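Local coordinates for protein probable glutaredoxin ssr2061 (Synechocystis sp., PDB 4MJE) that probably reduces low-molecular-weight and protein disulfides as a glutathione-dependent oxidoreductase of the glutaredoxin family, at residues A54-A59 and G64-P69. The protein carries 1 engineered substitution. Numbering follows the deposited sequence.
Sequences AREAMA and GKRSLP
Arg55 reaches from helix 52-61 to the backbone of Arg66, in the loop that leads to the cis-proline of the thioredoxin fold. Its NH1 donates to Arg66 O at 2.7 Å. The acceptor lies close to the guanidinium plane, and the C=O...N angle is 160°. Leu68 CD1 lies over one face of the same group, toward its rim, 3.8 Å from Arg55 CZ. Bends at chi2 (80°) and chi3 (73°) bring the guanidinium over this methyl. With an alanine here, Arg66 O would probably lose this donor, and Leu68 CD1 one of the groups packed on it. Glu56 forms a salt bridge with Arg66, which approaches side-on through an extended chain. Arg66 NH2 and NE both bind OE1 of Glu56, at 2.8 and 2.9 Å; NE adds a weak bond to OE2. Two donors on one oxygen, both near the guanidinium plane, restrain how the group is turned. Met58 is buried. Its SD lies 3.7 Å from Leu68 CD2, and its CE touches the carbonyl oxygens of Lys65 and Ser67. Leu68 also touches Cys29 of the CxxC pair, so this packing adjoins the probable redox centre. Cis Pro69 follows, against helix 27-39. Ala59 CB lies over the rim of one face of the Arg66 guanidinium. Ala59 CA makes a C-H...O contact with Lys65 O, and Ala59 O accepts a hydrogen bond from Gly64 N at 2.7 Å.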
ATOM      1  N   ALA A  54     -17.535  -2.635   0.839  1.00  6.80           N
ATOM      2  CA  ALA A  54     -16.138  -2.257   0.937  1.00  6.51           C
ATOM      3  C   ALA A  54     -15.605  -1.825  -0.428  1.00  5.78           C
ATOM      4  O   ALA A  54     -14.770  -0.924  -0.506  1.00  6.50           O
ATOM      5  CB  ALA A  54     -15.302  -3.382   1.515  1.00  9.91           C
ATOM      6  N   ARG A  55     -16.088  -2.438  -1.507  1.00  6.08           N
ATOM      7  CA  ARG A  55     -15.691  -1.991  -2.834  1.00  6.41           C
ATOM      8  C   ARG A  55     -16.138  -0.552  -3.106  1.00  6.29           C
ATOM      9  O   ARG A  55     -15.433   0.228  -3.730  1.00  6.72           O
ATOM     10  CB  ARG A  55     -16.259  -2.906  -3.916  1.00  6.74           C
ATOM     11  CG  ARG A  55     -15.663  -2.671  -5.288  1.00  7.24           C
ATOM     12  CD  ARG A  55     -14.312  -3.336  -5.411  1.00  9.26           C
ATOM     13  NE  ARG A  55     -14.505  -4.778  -5.503  1.00  8.55           N
ATOM     14  CZ  ARG A  55     -14.384  -5.508  -6.610  1.00  6.48           C
ATOM     15  NH1 ARG A  55     -13.941  -4.987  -7.751  1.00  6.84           N
ATOM     16  NH2 ARG A  55     -14.675  -6.806  -6.571  1.00  8.79           N
ATOM     17  N   GLU A  56     -17.326  -0.188  -2.638  1.00  7.50           N
ATOM     18  CA  GLU A  56     -17.796   1.181  -2.836  1.00  7.28           C
ATOM     19  C   GLU A  56     -17.010   2.178  -1.963  1.00  8.17           C
ATOM     20  O   GLU A  56     -16.751   3.298  -2.383  1.00  8.47           O
ATOM     21  CB  GLU A  56     -19.297   1.258  -2.548  1.00  9.14           C
ATOM     22  CG  GLU A  56     -20.203   0.405  -3.463  1.00 12.47           C
ATOM     23  CD  GLU A  56     -19.732   0.319  -4.886  1.00 26.91           C
ATOM     24  OE1 GLU A  56     -19.431   1.375  -5.464  1.00 36.35           O
ATOM     25  OE2 GLU A  56     -19.675  -0.808  -5.415  1.00 34.60           O
ATOM     26  N   ALA A  57     -16.616   1.780  -0.759  1.00  6.64           N
ATOM     27  CA  ALA A  57     -15.741   2.615   0.061  1.00  6.45           C
ATOM     28  C   ALA A  57     -14.414   2.799  -0.655  1.00  6.09           C
ATOM     29  O   ALA A  57     -13.897   3.912  -0.709  1.00  6.62           O
ATOM     30  CB  ALA A  57     -15.521   1.989   1.439  1.00  7.17           C
ATOM     31  N   MET A  58     -13.868   1.713  -1.201  1.00  5.69           N
ATOM     32  CA  MET A  58     -12.638   1.805  -1.982  1.00  5.45           C
ATOM     33  C   MET A  58     -12.794   2.774  -3.148  1.00  6.44           C
ATOM     34  O   MET A  58     -11.956   3.659  -3.339  1.00  6.25           O
ATOM     35  CB  MET A  58     -12.265   0.430  -2.537  1.00  6.26           C
ATOM     36  CG  MET A  58     -10.949   0.417  -3.277  1.00  5.10           C
ATOM     37  SD  MET A  58     -10.681  -1.127  -4.155  1.00  5.82           S
ATOM     38  CE  MET A  58     -11.689  -0.854  -5.616  1.00  6.07           C
ATOM     39  N   ALA A  59     -13.869   2.622  -3.926  1.00  7.35           N
ATOM     40  CA  ALA A  59     -14.076   3.466  -5.109  1.00  7.01           C
ATOM     41  C   ALA A  59     -14.174   4.942  -4.730  1.00  7.43           C
ATOM     42  O   ALA A  59     -13.743   5.819  -5.477  1.00  8.07           O
ATOM     43  CB  ALA A  59     -15.318   3.028  -5.854  1.00  8.05           C
ATOM     44  N   GLY A  64     -13.242   6.700  -8.022  1.00 10.00           N
ATOM     45  CA  GLY A  64     -14.359   5.951  -8.547  1.00 10.59           C
ATOM     46  C   GLY A  64     -14.006   4.587  -9.133  1.00  8.68           C
ATOM     47  O   GLY A  64     -14.901   3.893  -9.612  1.00 11.83           O
ATOM     48  N   LYS A  65     -12.726   4.213  -9.114  1.00  9.70           N
ATOM     49  CA  LYS A  65     -12.285   2.939  -9.688  1.00  9.39           C
ATOM     50  C   LYS A  65     -12.682   1.778  -8.790  1.00  8.17           C
ATOM     51  O   LYS A  65     -12.520   1.835  -7.569  1.00  8.18           O
ATOM     52  CB  LYS A  65     -10.766   2.909  -9.928  1.00 10.78           C
ATOM     53  CG  LYS A  65     -10.220   3.997 -10.913  1.00 12.63           C
ATOM     54  CD  LYS A  65     -11.073   4.206 -12.199  1.00 31.55           C
ATOM     55  CE  LYS A  65     -10.544   5.363 -13.041  1.00 35.71           C
ATOM     56  NZ  LYS A  65     -11.306   6.645 -12.879  1.00 35.43           N
ATOM     57  N   ARG A  66     -13.178   0.716  -9.412  1.00  7.38           N
ATOM     58  CA  ARG A  66     -13.499  -0.535  -8.728  1.00  6.92           C
ATOM     59  C   ARG A  66     -12.586  -1.667  -9.174  1.00  6.73           C
ATOM     60  O   ARG A  66     -12.736  -2.803  -8.716  1.00  7.27           O
ATOM     61  CB  ARG A  66     -14.956  -0.909  -8.967  1.00  8.62           C
ATOM     62  CG  ARG A  66     -15.919   0.063  -8.324  1.00 11.16           C
ATOM     63  CD  ARG A  66     -17.349  -0.272  -8.635  1.00 13.92           C
ATOM     64  NE  ARG A  66     -18.228   0.714  -8.018  1.00 14.48           N
ATOM     65  CZ  ARG A  66     -18.560   1.880  -8.569  1.00 14.51           C
ATOM     66  NH1 ARG A  66     -18.135   2.220  -9.779  1.00 16.81           N
ATOM     67  NH2 ARG A  66     -19.347   2.713  -7.905  1.00 19.37           N
ATOM     68  N   SER A  67     -11.647  -1.378 -10.071  1.00  6.78           N
ATOM     69  CA  SER A  67     -10.643  -2.375 -10.453  1.00  6.35           C
ATOM     70  C   SER A  67      -9.781  -2.698  -9.236  1.00  5.54           C
ATOM     71  O   SER A  67      -9.685  -1.886  -8.303  1.00  6.29           O
ATOM     72  CB  SER A  67      -9.782  -1.872 -11.619  1.00  6.94           C
ATOM     73  OG  SER A  67      -9.057  -0.701 -11.259  1.00 10.02           O
ATOM     74  N   LEU A  68      -9.158  -3.874  -9.247  1.00  5.34           N
ATOM     75  CA  LEU A  68      -8.309  -4.318  -8.146  1.00  5.01           C
ATOM     76  C   LEU A  68      -6.913  -4.647  -8.652  1.00  4.76           C
ATOM     77  O   LEU A  68      -6.733  -5.062  -9.783  1.00  5.78           O
ATOM     78  CB  LEU A  68      -8.899  -5.575  -7.504  1.00  4.55           C
ATOM     79  CG  LEU A  68     -10.264  -5.399  -6.852  1.00  5.65           C
ATOM     80  CD1 LEU A  68     -10.835  -6.746  -6.469  1.00  6.57           C
ATOM     81  CD2 LEU A  68     -10.144  -4.473  -5.651  1.00  7.85           C
ATOM     82  N   PRO A  69      -5.895  -4.466  -7.820  1.00  4.33           N
ATOM     83  CA  PRO A  69      -5.929  -3.867  -6.488  1.00  3.82           C
ATOM     84  C   PRO A  69      -5.970  -2.344  -6.561  1.00  3.96           C
ATOM     85  O   PRO A  69      -5.789  -1.757  -7.624  1.00  5.03           O
ATOM     86  CB  PRO A  69      -4.587  -4.310  -5.889  1.00  4.86           C
ATOM     87  CG  PRO A  69      -3.696  -4.352  -7.058  1.00  5.75           C
ATOM     88  CD  PRO A  69      -4.537  -4.900  -8.183  1.00  5.76           C
TER